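Local coordinates for protein binary enterotoxin of Clostridium perfringens component a (Clostridium perfringens, PDB 5WTZ) that transfers ADP-ribose from NAD+ to actin, acting as the enzymatic component of a binary enterotoxin, at residues I211-D219 / P292-R300; L362-V373 / E384-Y393. All coordinates share one frame; numbering follows the deposited sequence.

Contact 1 (I211-D219 / P292-R300). With NAD (nicotinamide-adenine-dinucleotide), chain B.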
loop_
_atom_site.group_PDB
_atom_site.type_symbol
_atom_site.label_atom_id
_atom_site.label_comp_id
_atom_site.label_asym_id
_atom_site.label_seq_id
_atom_site.Cartn_x
_atom_site.Cartn_y
_atom_site.Cartn_z
ATOM N N ILE A 211 -10.364 5.737 -1.585
ATOM C CA ILE A 211 -10.786 4.588 -2.374
ATOM C C ILE A 211 -10.336 3.305 -1.702
ATOM O O ILE A 211 -9.434 3.303 -0.860
ATOM C CB ILE A 211 -10.223 4.614 -3.810
ATOM C CG1 ILE A 211 -8.715 4.351 -3.793
ATOM C CG2 ILE A 211 -10.586 5.920 -4.514
ATOM C CD1 ILE A 211 -8.155 3.820 -5.131
ATOM N N LYS A 212 -10.975 2.205 -2.072
ATOM C CA LYS A 212 -10.609 0.920 -1.509
ATOM C C LYS A 212 -10.116 0.011 -2.614
ATOM O O LYS A 212 -10.871 -0.343 -3.517
ATOM C CB LYS A 212 -11.799 0.284 -0.785
ATOM C CG LYS A 212 -11.423 -0.906 0.082
ATOM C CD LYS A 212 -12.636 -1.419 0.833
ATOM C CE LYS A 212 -12.338 -1.581 2.309
ATOM N NZ LYS A 212 -11.209 -2.525 2.529
ATOM N N GLN A 213 -8.846 -0.352 -2.544
ATOM C CA GLN A 213 -8.253 -1.236 -3.534
ATOM C C GLN A 213 -8.425 -2.686 -3.107
ATOM O O GLN A 213 -8.549 -2.969 -1.915
ATOM C CB GLN A 213 -6.770 -0.920 -3.722
ATOM C CG GLN A 213 -6.478 0.511 -4.184
ATOM C CD GLN A 213 -5.063 0.660 -4.695
ATOM O OE1 GLN A 213 -4.799 0.488 -5.893
ATOM N NE2 GLN A 213 -4.131 0.975 -3.790
ATOM N N LEU A 214 -8.448 -3.594 -4.078
ATOM C CA LEU A 214 -8.506 -5.031 -3.779
ATOM C C LEU A 214 -7.120 -5.468 -3.312
ATOM O O LEU A 214 -6.140 -5.459 -4.072
ATOM C CB LEU A 214 -8.967 -5.837 -4.993
ATOM C CG LEU A 214 -9.153 -7.351 -4.805
ATOM C CD1 LEU A 214 -10.245 -7.665 -3.805
ATOM C CD2 LEU A 214 -9.433 -8.036 -6.131
ATOM N N ASN A 215 -7.042 -5.812 -2.036
ATOM C CA ASN A 215 -5.773 -6.053 -1.364
ATOM C C ASN A 215 -6.032 -7.061 -0.255
ATOM O O ASN A 215 -6.590 -6.715 0.782
ATOM C CB ASN A 215 -5.200 -4.743 -0.809
ATOM C CG ASN A 215 -3.821 -4.916 -0.197
ATOM O OD1 ASN A 215 -3.319 -6.042 -0.053
ATOM N ND2 ASN A 215 -3.211 -3.800 0.206
ATOM N N PHE A 216 -5.655 -8.314 -0.477
ATOM C CA PHE A 216 -6.025 -9.370 0.463
ATOM C C PHE A 216 -5.229 -9.338 1.770
ATOM O O PHE A 216 -5.709 -9.834 2.787
ATOM C CB PHE A 216 -5.881 -10.735 -0.216
ATOM C CG PHE A 216 -6.792 -10.895 -1.390
ATOM C CD1 PHE A 216 -8.162 -10.758 -1.223
ATOM C CD2 PHE A 216 -6.292 -11.160 -2.651
ATOM C CE1 PHE A 216 -9.019 -10.885 -2.297
ATOM C CE2 PHE A 216 -7.148 -11.287 -3.735
ATOM C CZ PHE A 216 -8.511 -11.148 -3.552
ATOM N N GLU A 217 -4.044 -8.722 1.735
ATOM C CA GLU A 217 -3.094 -8.711 2.865
ATOM C C GLU A 217 -2.935 -10.122 3.473
ATOM O O GLU A 217 -2.215 -10.933 2.885
ATOM C CB GLU A 217 -3.504 -7.653 3.916
ATOM C CG GLU A 217 -3.380 -6.227 3.322
ATOM C CD GLU A 217 -3.458 -5.099 4.340
ATOM O OE1 GLU A 217 -4.042 -5.295 5.419
ATOM O OE2 GLU A 217 -2.934 -4.013 4.041
ATOM N N ASN A 218 -3.579 -10.425 4.608
ATOM C CA ASN A 218 -3.432 -11.747 5.252
ATOM C C ASN A 218 -4.635 -12.669 5.032
ATOM O O ASN A 218 -4.672 -13.799 5.552
ATOM C CB ASN A 218 -3.196 -11.613 6.768
ATOM C CG ASN A 218 -1.931 -10.830 7.108
ATOM O OD1 ASN A 218 -1.957 -9.949 7.959
ATOM N ND2 ASN A 218 -0.821 -11.161 6.456
ATOM N N ASP A 219 -5.609 -12.197 4.257
ATOM C CA ASP A 219 -6.872 -12.917 4.058
ATOM C C ASP A 219 -6.709 -14.041 3.036
ATOM O O ASP A 219 -6.984 -13.837 1.860
ATOM C CB ASP A 219 -7.958 -11.939 3.591
ATOM C CG ASP A 219 -9.365 -12.524 3.655
ATOM O OD1 ASP A 219 -9.528 -13.749 3.868
ATOM O OD2 ASP A 219 -10.323 -11.737 3.468
ATOM N N PRO A 292 -8.415 -9.188 -14.337
ATOM C CA PRO A 292 -9.792 -8.707 -14.549
ATOM C C PRO A 292 -10.189 -7.447 -13.758
ATOM O O PRO A 292 -11.224 -6.860 -14.078
ATOM C CB PRO A 292 -10.639 -9.892 -14.088
ATOM C CG PRO A 292 -9.826 -10.498 -13.007
ATOM C CD PRO A 292 -8.389 -10.389 -13.488
ATOM N N GLU A 293 -9.408 -7.077 -12.741
ATOM C CA GLU A 293 -9.637 -5.878 -11.930
ATOM C C GLU A 293 -8.340 -5.521 -11.224
ATOM O O GLU A 293 -7.520 -6.414 -10.947
ATOM C CB GLU A 293 -10.736 -6.107 -10.898
ATOM C CG GLU A 293 -10.373 -7.176 -9.863
ATOM C CD GLU A 293 -11.546 -7.543 -8.977
ATOM O OE1 GLU A 293 -12.214 -6.620 -8.471
ATOM O OE2 GLU A 293 -11.813 -8.752 -8.811
ATOM N N ASP A 294 -8.162 -4.235 -10.922
ATOM C CA ASP A 294 -6.967 -3.759 -10.232
ATOM C C ASP A 294 -6.811 -4.555 -8.950
ATOM O O ASP A 294 -7.784 -4.750 -8.206
ATOM C CB ASP A 294 -7.039 -2.260 -9.914
ATOM C CG ASP A 294 -6.822 -1.369 -11.145
ATOM O OD1 ASP A 294 -7.102 -1.803 -12.288
ATOM O OD2 ASP A 294 -6.392 -0.213 -10.956
ATOM N N ILE A 295 -5.594 -5.026 -8.708
ATOM C CA ILE A 295 -5.290 -5.809 -7.517
ATOM C C ILE A 295 -3.918 -5.378 -6.977
ATOM O O ILE A 295 -3.041 -4.934 -7.731
ATOM C CB ILE A 295 -5.334 -7.346 -7.810
ATOM C CG1 ILE A 295 -5.331 -8.155 -6.509
ATOM C CG2 ILE A 295 -4.236 -7.783 -8.785
ATOM C CD1 ILE A 295 -5.706 -9.645 -6.698
ATOM N N ILE A 296 -3.764 -5.448 -5.664
ATOM C CA ILE A 296 -2.463 -5.289 -5.029
ATOM C C ILE A 296 -1.790 -6.665 -4.902
ATOM O O ILE A 296 -2.413 -7.626 -4.447
ATOM C CB ILE A 296 -2.586 -4.636 -3.630
ATOM C CG1 ILE A 296 -3.164 -3.211 -3.743
ATOM C CG2 ILE A 296 -1.231 -4.667 -2.932
ATOM C CD1 ILE A 296 -2.434 -2.328 -4.786
ATOM N N THR A 297 -0.529 -6.778 -5.317
ATOM C CA THR A 297 0.211 -8.019 -5.097
ATOM C C THR A 297 1.607 -7.701 -4.535
ATOM O O THR A 297 2.024 -6.552 -4.533
ATOM C CB THR A 297 0.312 -8.863 -6.385
ATOM O OG1 THR A 297 0.744 -10.187 -6.048
ATOM C CG2 THR A 297 1.257 -8.208 -7.436
ATOM N N TYR A 298 2.310 -8.721 -4.052
ATOM C CA TYR A 298 3.536 -8.538 -3.261
ATOM C C TYR A 298 4.719 -9.365 -3.760
ATOM O O TYR A 298 4.553 -10.401 -4.388
ATOM C CB TYR A 298 3.278 -8.898 -1.788
ATOM C CG TYR A 298 2.170 -8.100 -1.119
ATOM C CD1 TYR A 298 0.834 -8.524 -1.194
ATOM C CD2 TYR A 298 2.456 -6.931 -0.417
ATOM C CE1 TYR A 298 -0.183 -7.792 -0.581
ATOM C CE2 TYR A 298 1.451 -6.192 0.202
ATOM C CZ TYR A 298 0.144 -6.618 0.102
ATOM O OH TYR A 298 -0.831 -5.883 0.722
ATOM N N ARG A 299 5.930 -8.932 -3.432
ATOM C CA ARG A 299 7.105 -9.710 -3.811
ATOM C C ARG A 299 8.215 -9.460 -2.805
ATOM O O ARG A 299 8.497 -8.309 -2.470
ATOM C CB ARG A 299 7.589 -9.351 -5.225
ATOM C CG ARG A 299 8.824 -10.152 -5.660
ATOM C CD ARG A 299 9.233 -9.864 -7.118
ATOM N NE ARG A 299 10.613 -10.307 -7.295
ATOM C CZ ARG A 299 10.981 -11.579 -7.383
ATOM N NH1 ARG A 299 10.061 -12.550 -7.373
ATOM N NH2 ARG A 299 12.270 -11.897 -7.502
ATOM N N ARG A 300 8.810 -10.540 -2.308
ATOM C CA ARG A 300 10.035 -10.459 -1.529
ATOM C C ARG A 300 11.178 -10.421 -2.528
ATOM O O ARG A 300 11.468 -11.415 -3.200
ATOM C CB ARG A 300 10.126 -11.638 -0.566
ATOM C CG ARG A 300 8.908 -11.727 0.374
ATOM C CD ARG A 300 8.743 -10.423 1.171
ATOM N NE ARG A 300 7.489 -10.312 1.930
ATOM C CZ ARG A 300 7.429 -10.031 3.232
ATOM N NH1 ARG A 300 8.542 -9.886 3.933
ATOM N NH2 ARG A 300 6.263 -9.925 3.853
HETATM P PA NAD B . 13.500 -15.015 -9.151
HETATM O O1A NAD B . 13.951 -15.775 -10.376
HETATM O O2A NAD B . 12.571 -13.847 -9.285
HETATM O O5B NAD B . 14.786 -14.486 -8.333
HETATM C C5B NAD B . 15.995 -15.241 -8.199
HETATM C C4B NAD B . 17.153 -14.291 -7.961
HETATM O O4B NAD B . 17.287 -13.459 -9.121
HETATM C C3B NAD B . 16.907 -13.376 -6.764
HETATM O O3B NAD B . 18.155 -13.177 -6.079
HETATM C C2B NAD B . 16.433 -12.080 -7.408
HETATM O O2B NAD B . 16.757 -10.925 -6.628
HETATM C C1B NAD B . 17.143 -12.082 -8.757
HETATM N N9A NAD B . 16.302 -11.386 -9.752
HETATM C C8A NAD B . 15.039 -11.696 -10.099
HETATM N N7A NAD B . 14.574 -10.825 -11.038
HETATM C C5A NAD B . 15.551 -9.940 -11.271
HETATM C C6A NAD B . 15.732 -8.760 -12.139
HETATM N N6A NAD B . 14.733 -8.353 -12.954
HETATM N N1A NAD B . 16.911 -8.096 -12.071
HETATM C C2A NAD B . 17.910 -8.500 -11.268
HETATM N N3A NAD B . 17.818 -9.576 -10.462
HETATM C C4A NAD B . 16.679 -10.305 -10.419
HETATM O O3 NAD B . 12.813 -16.092 -8.181
HETATM P PN NAD B . 12.455 -15.971 -6.618
HETATM O O1N NAD B . 11.382 -14.916 -6.467
HETATM O O2N NAD B . 13.747 -15.892 -5.839
HETATM O O5D NAD B . 11.835 -17.439 -6.394
HETATM C C5D NAD B . 10.768 -17.936 -7.202
HETATM C C4D NAD B . 10.169 -19.158 -6.529
HETATM O O4D NAD B . 9.392 -18.746 -5.403
HETATM C C3D NAD B . 9.186 -19.839 -7.460
HETATM O O3D NAD B . 9.060 -21.207 -7.033
HETATM C C2D NAD B . 7.892 -19.100 -7.196
HETATM O O2D NAD B . 6.751 -19.920 -7.469
HETATM C C1D NAD B . 8.006 -18.708 -5.721
HETATM N N1N NAD B . 7.475 -17.362 -5.418
HETATM C C2N NAD B . 8.282 -16.385 -4.958
HETATM C C3N NAD B . 7.766 -15.116 -4.672
HETATM C C7N NAD B . 8.638 -14.006 -4.150
HETATM O O7N NAD B . 9.851 -13.962 -4.388
HETATM N N7N NAD B . 8.033 -13.104 -3.395
HETATM C C4N NAD B . 6.413 -14.846 -4.842
HETATM C C5N NAD B . 5.606 -15.867 -5.318
HETATM C C6N NAD B . 6.168 -17.116 -5.597
HETATM O O HOH W 1 -8.276 -2.773 -6.623
HETATM O O HOH W 2 -0.954 -3.741 2.257
HETATM O O HOH W 3 -3.783 -8.883 -2.517
#

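Contact 2 (L362-V373 / E384-Y393). With NAD (nicotinamide-adenine-dinucleotide), chain B.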
loop_
_atom_site.group_PDB
_atom_site.type_symbol
_atom_site.label_atom_id
_atom_site.label_comp_id
_atom_site.label_asym_id
_atom_site.label_seq_id
_atom_site.Cartn_x
_atom_site.Cartn_y
_atom_site.Cartn_z
ATOM N N LEU A 362 2.887 -4.041 -5.057
ATOM C CA LEU A 362 2.649 -3.694 -6.456
ATOM C C LEU A 362 1.177 -3.489 -6.777
ATOM O O LEU A 362 0.347 -4.378 -6.538
ATOM C CB LEU A 362 3.216 -4.788 -7.361
ATOM C CG LEU A 362 3.073 -4.571 -8.874
ATOM C CD1 LEU A 362 3.917 -3.352 -9.392
ATOM C CD2 LEU A 362 3.399 -5.878 -9.609
ATOM N N HIS A 363 0.867 -2.328 -7.333
ATOM C CA HIS A 363 -0.451 -2.047 -7.898
ATOM C C HIS A 363 -0.486 -2.641 -9.299
ATOM O O HIS A 363 0.153 -2.107 -10.209
ATOM C CB HIS A 363 -0.728 -0.542 -7.943
ATOM C CG HIS A 363 -2.080 -0.188 -8.493
ATOM N ND1 HIS A 363 -2.402 1.084 -8.907
ATOM C CD2 HIS A 363 -3.187 -0.940 -8.697
ATOM C CE1 HIS A 363 -3.649 1.102 -9.349
ATOM N NE2 HIS A 363 -4.145 -0.115 -9.238
ATOM N N LEU A 364 -1.210 -3.753 -9.447
ATOM C CA LEU A 364 -1.290 -4.521 -10.684
ATOM C C LEU A 364 -2.585 -4.190 -11.412
ATOM O O LEU A 364 -3.662 -4.627 -10.993
ATOM C CB LEU A 364 -1.211 -6.028 -10.373
ATOM C CG LEU A 364 -1.182 -7.026 -11.533
ATOM C CD1 LEU A 364 0.005 -6.712 -12.433
ATOM C CD2 LEU A 364 -1.085 -8.459 -11.020
ATOM N N PRO A 365 -2.498 -3.418 -12.508
ATOM C CA PRO A 365 -3.734 -2.916 -13.123
ATOM C C PRO A 365 -4.560 -3.971 -13.859
ATOM O O PRO A 365 -4.030 -4.953 -14.396
ATOM C CB PRO A 365 -3.233 -1.861 -14.117
ATOM C CG PRO A 365 -1.841 -1.550 -13.704
ATOM C CD PRO A 365 -1.300 -2.810 -13.105
ATOM N N ASN A 366 -5.867 -3.746 -13.849
ATOM C CA ASN A 366 -6.791 -4.317 -14.826
ATOM C C ASN A 366 -6.130 -4.353 -16.201
ATOM O O ASN A 366 -5.619 -3.340 -16.650
ATOM C CB ASN A 366 -8.068 -3.469 -14.868
ATOM C CG ASN A 366 -9.155 -4.057 -15.727
ATOM O OD1 ASN A 366 -8.895 -4.728 -16.727
ATOM N ND2 ASN A 366 -10.405 -3.767 -15.361
ATOM N N GLY A 367 -6.117 -5.515 -16.850
ATOM C CA GLY A 367 -5.585 -5.609 -18.202
ATOM C C GLY A 367 -4.151 -6.097 -18.320
ATOM O O GLY A 367 -3.675 -6.371 -19.431
ATOM N N SER A 368 -3.462 -6.211 -17.189
ATOM C CA SER A 368 -2.094 -6.743 -17.155
ATOM C C SER A 368 -2.006 -8.204 -17.626
ATOM O O SER A 368 -2.859 -9.034 -17.302
ATOM C CB SER A 368 -1.516 -6.620 -15.738
ATOM O OG SER A 368 -1.501 -5.261 -15.335
ATOM N N ASN A 369 -0.958 -8.533 -18.366
ATOM C CA ASN A 369 -0.749 -9.924 -18.758
ATOM C C ASN A 369 -0.089 -10.685 -17.612
ATOM O O ASN A 369 1.142 -10.701 -17.478
ATOM C CB ASN A 369 0.087 -10.017 -20.048
ATOM C CG ASN A 369 -0.634 -9.424 -21.242
ATOM O OD1 ASN A 369 -1.858 -9.495 -21.322
ATOM N ND2 ASN A 369 0.116 -8.830 -22.174
ATOM N N ALA A 370 -0.932 -11.299 -16.782
ATOM C CA ALA A 370 -0.528 -11.987 -15.559
ATOM C C ALA A 370 -1.588 -13.014 -15.227
ATOM O O ALA A 370 -2.744 -12.869 -15.664
ATOM C CB ALA A 370 -0.353 -10.984 -14.372
ATOM N N ALA A 371 -1.222 -14.058 -14.485
ATOM C CA ALA A 371 -2.195 -15.082 -14.099
ATOM C C ALA A 371 -2.009 -15.529 -12.654
ATOM O O ALA A 371 -0.885 -15.536 -12.135
ATOM C CB ALA A 371 -2.113 -16.292 -15.039
ATOM N N TYR A 372 -3.118 -15.884 -12.001
ATOM C CA TYR A 372 -3.075 -16.531 -10.694
ATOM C C TYR A 372 -2.754 -17.992 -10.939
ATOM O O TYR A 372 -3.650 -18.812 -11.176
ATOM C CB TYR A 372 -4.404 -16.387 -9.953
ATOM C CG TYR A 372 -4.395 -16.871 -8.517
ATOM C CD1 TYR A 372 -4.586 -18.213 -8.199
ATOM C CD2 TYR A 372 -4.239 -15.968 -7.480
ATOM C CE1 TYR A 372 -4.597 -18.649 -6.868
ATOM C CE2 TYR A 372 -4.255 -16.390 -6.159
ATOM C CZ TYR A 372 -4.432 -17.718 -5.860
ATOM O OH TYR A 372 -4.439 -18.093 -4.533
ATOM N N VAL A 373 -1.471 -18.333 -10.884
ATOM C CA VAL A 373 -1.029 -19.635 -11.362
ATOM C C VAL A 373 -1.284 -20.736 -10.329
ATOM O O VAL A 373 -1.310 -21.911 -10.675
ATOM C CB VAL A 373 0.476 -19.607 -11.750
ATOM C CG1 VAL A 373 0.709 -18.719 -12.980
ATOM C CG2 VAL A 373 1.337 -19.170 -10.568
ATOM N N GLU A 384 0.200 -17.345 -5.836
ATOM C CA GLU A 384 1.067 -16.618 -6.743
ATOM C C GLU A 384 0.340 -16.030 -7.948
ATOM O O GLU A 384 -0.476 -16.701 -8.614
ATOM C CB GLU A 384 2.202 -17.523 -7.243
ATOM C CG GLU A 384 3.103 -16.836 -8.261
ATOM C CD GLU A 384 4.439 -17.562 -8.478
ATOM O OE1 GLU A 384 4.670 -18.624 -7.869
ATOM O OE2 GLU A 384 5.264 -17.034 -9.253
ATOM N N VAL A 385 0.648 -14.769 -8.224
ATOM C CA VAL A 385 0.348 -14.173 -9.513
ATOM C C VAL A 385 1.662 -13.999 -10.251
ATOM O O VAL A 385 2.570 -13.319 -9.771
ATOM C CB VAL A 385 -0.402 -12.837 -9.380
ATOM C CG1 VAL A 385 -0.369 -12.056 -10.701
ATOM C CG2 VAL A 385 -1.849 -13.084 -8.925
ATOM N N LEU A 386 1.766 -14.659 -11.402
ATOM C CA LEU A 386 2.962 -14.592 -12.234
ATOM C C LEU A 386 2.754 -13.578 -13.351
ATOM O O LEU A 386 1.799 -13.673 -14.118
ATOM C CB LEU A 386 3.292 -15.972 -12.804
ATOM C CG LEU A 386 4.561 -16.131 -13.651
ATOM C CD1 LEU A 386 5.777 -15.776 -12.803
ATOM C CD2 LEU A 386 4.681 -17.556 -14.190
ATOM N N ILE A 387 3.658 -12.610 -13.454
ATOM C CA ILE A 387 3.510 -11.504 -14.397
ATOM C C ILE A 387 4.435 -11.722 -15.593
ATOM O O ILE A 387 5.568 -12.192 -15.410
ATOM C CB ILE A 387 3.820 -10.143 -13.680
ATOM C CG1 ILE A 387 2.844 -9.947 -12.512
ATOM C CG2 ILE A 387 3.774 -8.964 -14.641
ATOM C CD1 ILE A 387 3.159 -8.753 -11.589
ATOM N N ASP A 388 3.948 -11.400 -16.799
ATOM C CA ASP A 388 4.707 -11.553 -18.037
ATOM C C ASP A 388 6.004 -10.738 -18.006
ATOM O O ASP A 388 6.110 -9.724 -17.312
ATOM C CB ASP A 388 3.835 -11.154 -19.248
ATOM C CG ASP A 388 4.308 -11.782 -20.567
ATOM O OD1 ASP A 388 5.182 -12.690 -20.560
ATOM O OD2 ASP A 388 3.802 -11.364 -21.638
ATOM N N HIS A 389 7.005 -11.201 -18.745
ATOM C CA HIS A 389 8.256 -10.455 -18.819
ATOM C C HIS A 389 8.070 -9.141 -19.585
ATOM O O HIS A 389 7.152 -9.009 -20.398
ATOM C CB HIS A 389 9.341 -11.309 -19.473
ATOM C CG HIS A 389 9.081 -11.624 -20.911
ATOM N ND1 HIS A 389 9.782 -11.039 -21.940
ATOM C CD2 HIS A 389 8.199 -12.475 -21.489
ATOM C CE1 HIS A 389 9.346 -11.516 -23.096
ATOM N NE2 HIS A 389 8.388 -12.386 -22.850
ATOM N N GLY A 390 8.927 -8.161 -19.310
ATOM C CA GLY A 390 9.000 -6.981 -20.150
ATOM C C GLY A 390 8.128 -5.810 -19.742
ATOM O O GLY A 390 7.934 -4.892 -20.532
ATOM N N TYR A 391 7.587 -5.839 -18.531
ATOM C CA TYR A 391 6.883 -4.668 -17.989
ATOM C C TYR A 391 7.890 -3.806 -17.255
ATOM O O TYR A 391 9.088 -4.065 -17.325
ATOM C CB TYR A 391 5.757 -5.084 -17.041
ATOM C CG TYR A 391 4.466 -5.560 -17.709
ATOM C CD1 TYR A 391 3.615 -4.662 -18.367
ATOM C CD2 TYR A 391 4.078 -6.893 -17.626
ATOM C CE1 TYR A 391 2.417 -5.099 -18.960
ATOM C CE2 TYR A 391 2.894 -7.345 -18.219
ATOM C CZ TYR A 391 2.065 -6.442 -18.871
ATOM O OH TYR A 391 0.893 -6.903 -19.439
ATOM N N SER A 392 7.400 -2.792 -16.545
ATOM C CA SER A 392 8.245 -1.913 -15.734
ATOM C C SER A 392 7.585 -1.602 -14.401
ATOM O O SER A 392 6.363 -1.681 -14.275
ATOM C CB SER A 392 8.539 -0.600 -16.461
ATOM O OG SER A 392 9.159 -0.824 -17.714
ATOM N N TYR A 393 8.401 -1.249 -13.414
ATOM C CA TYR A 393 7.917 -0.721 -12.144
ATOM C C TYR A 393 8.030 0.790 -12.148
ATOM O O TYR A 393 9.099 1.322 -12.450
ATOM C CB TYR A 393 8.737 -1.228 -10.964
ATOM C CG TYR A 393 8.763 -2.705 -10.694
ATOM C CD1 TYR A 393 7.608 -3.484 -10.733
ATOM C CD2 TYR A 393 9.958 -3.316 -10.353
ATOM C CE1 TYR A 393 7.662 -4.843 -10.443
ATOM C CE2 TYR A 393 10.022 -4.656 -10.066
ATOM C CZ TYR A 393 8.879 -5.417 -10.108
ATOM O OH TYR A 393 8.979 -6.738 -9.793
HETATM P PA NAD B . 13.500 -15.015 -9.151
HETATM O O1A NAD B . 13.951 -15.775 -10.376
HETATM O O2A NAD B . 12.571 -13.847 -9.285
HETATM O O5B NAD B . 14.786 -14.486 -8.333
HETATM C C5B NAD B . 15.995 -15.241 -8.199
HETATM C C4B NAD B . 17.153 -14.291 -7.961
HETATM O O4B NAD B . 17.287 -13.459 -9.121
HETATM C C3B NAD B . 16.907 -13.376 -6.764
HETATM O O3B NAD B . 18.155 -13.177 -6.079
HETATM C C2B NAD B . 16.433 -12.080 -7.408
HETATM O O2B NAD B . 16.757 -10.925 -6.628
HETATM C C1B NAD B . 17.143 -12.082 -8.757
HETATM N N9A NAD B . 16.302 -11.386 -9.752
HETATM C C8A NAD B . 15.039 -11.696 -10.099
HETATM N N7A NAD B . 14.574 -10.825 -11.038
HETATM C C5A NAD B . 15.551 -9.940 -11.271
HETATM C C6A NAD B . 15.732 -8.760 -12.139
HETATM N N6A NAD B . 14.733 -8.353 -12.954
HETATM N N1A NAD B . 16.911 -8.096 -12.071
HETATM C C2A NAD B . 17.910 -8.500 -11.268
HETATM N N3A NAD B . 17.818 -9.576 -10.462
HETATM C C4A NAD B . 16.679 -10.305 -10.419
HETATM O O3 NAD B . 12.813 -16.092 -8.181
HETATM P PN NAD B . 12.455 -15.971 -6.618
HETATM O O1N NAD B . 11.382 -14.916 -6.467
HETATM O O2N NAD B . 13.747 -15.892 -5.839
HETATM O O5D NAD B . 11.835 -17.439 -6.394
HETATM C C5D NAD B . 10.768 -17.936 -7.202
HETATM C C4D NAD B . 10.169 -19.158 -6.529
HETATM O O4D NAD B . 9.392 -18.746 -5.403
HETATM C C3D NAD B . 9.186 -19.839 -7.460
HETATM O O3D NAD B . 9.060 -21.207 -7.033
HETATM C C2D NAD B . 7.892 -19.100 -7.196
HETATM O O2D NAD B . 6.751 -19.920 -7.469
HETATM C C1D NAD B . 8.006 -18.708 -5.721
HETATM N N1N NAD B . 7.475 -17.362 -5.418
HETATM C C2N NAD B . 8.282 -16.385 -4.958
HETATM C C3N NAD B . 7.766 -15.116 -4.672
HETATM C C7N NAD B . 8.638 -14.006 -4.150
HETATM O O7N NAD B . 9.851 -13.962 -4.388
HETATM N N7N NAD B . 8.033 -13.104 -3.395
HETATM C C4N NAD B . 6.413 -14.846 -4.842
HETATM C C5N NAD B . 5.606 -15.867 -5.318
HETATM C C6N NAD B . 6.168 -17.116 -5.597
HETATM O O HOH W 4 2.955 -9.065 -21.876
#

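Contact 1 (I211-D219 / P292-R300)
Asn215 and Tyr298 meet where the loop leaving the amino-terminal half runs along the edge strand of the carboxy-terminal ADP-ribosyltransferase fold. The phenol OH of Tyr298 donates to OD1 of Asn215 over 2.6 Å, in the carbonyl plane and on a lone pair, with the amide plane turned 41° from the ring. CG of Asn215 stands trans to the backbone N (chi1 -175°), which carries the amide past Ile296 to that hydroxyl. On the way its CG lies 3.7 Å from CB of Ile296, and the CD1 methyl of Ile296 ends against the amide of Gln213, which is bonded to Ser187.

Leu214 covers the start of the strand and the loop just before it. Its carbonyl O takes a nearly straight bond of 2.9 Å from N of Ile296, while its side chain crosses that of Glu293 at about a right angle, CD2 lying 3.6 Å from Glu293 CD. Trp226 of helix 220-237 holds OE2 of that glutamate. Phe216 brings CE2 within 3.7 Å of CD1 of Ile295, and also touches Ser222 and Ala223 of the same helix.

Farther along the strand, Arg299 turns to the bound NAD, its NH1 giving NAD O1N a bond of 2.9 Å; Glu305 takes NE in a salt bridge. One strand thus serves both the seam between the halves and the NAD pocket. Three waters fill in the seam, and one of them, in the plane of the Tyr298 ring, donates to Tyr298 OH and to OE2 of Glu217, itself paired with Lys60, and accepts from Asn215 ND2.

Contact 2 (L362-V373 / E384-Y393)
Val373 and Glu384 close the end of an antiparallel pair of strands beside the nicotinamide ribose. The backbone N of Val373 donates to O of Glu384 over 3.0 Å, and its CG2 methyl sits 3.7 Å from CG of Glu384, against the stem of that side chain. With CG opposite the backbone N (chi1 177°) and an extended chain beyond, Glu384 reaches out to NAD, where OE1 accepts from ribose hydroxyl O2D in a very short bond of 2.5 Å. The other oxygen, OE2, is held by Ser342, and Leu250 packs on the side chain.

Behind this glutamate, Ala371 and Leu386 form a hydrogen-bonded pair with two backbone bonds, flanked by the non-hydrogen-bonded pairs Tyr372 with Val385 and Ala370 with Ile387. The carbonyl O of Glu384 lies over one face of the Tyr372 ring, toward its rim. Val385 and Ile387 share a face of this small sheet and meet, end to end, leucines of strand 362-364, which belongs to the larger sheet and runs across at 74°: CG1 of Val385 is 3.7 Å from CD2 of Leu364, and CD1 of Ile387 presses tightly on CD2 of Leu362 at 3.5 Å. Leu386, on the opposite face, touches helices 240-263 and 272-286.

At the far end of the hairpin, Tyr391 crosses Asn369 at about a right angle and its OH accepts the backbone N-H of Asn369, 2.7 Å and nearly straight (166°). A water links Asn369 ND2 to OD2 of Asp388, which also pairs with Lys287; Lys290 bonds Asn369 OD1 and Ser283 bonds Asp388 OD1.

Glu384 is consistent with the second glutamate of the ExE motif (Glu-Tyr-Glu here), and Ser342 with the first serine of the STS motif (Ser-Thr-Thr here), as in arginine-specific ADP-ribosyltransferases.

The centres of the two contacts lie about 12 Å apart, and they come in series along the chain: contact 1 closes before contact 2 opens. Strands 295-301 and 358-364 are antiparallel neighbours in the five-stranded sheet of the carboxy-terminal half, so the two contacts touch directly, with Thr297 O near Leu362 N at 2.7 Å and Ile295 O near Leu364 N at 2.8 Å, both probable hydrogen bonds. Contact 1 ties this sheet to the amino-terminal half, which repeats the same strand order; contact 2 joins it to the three-stranded sheet carrying Glu384. Both reach NAD, Arg299 at the phosphates and Glu384 at the nicotinamide ribose.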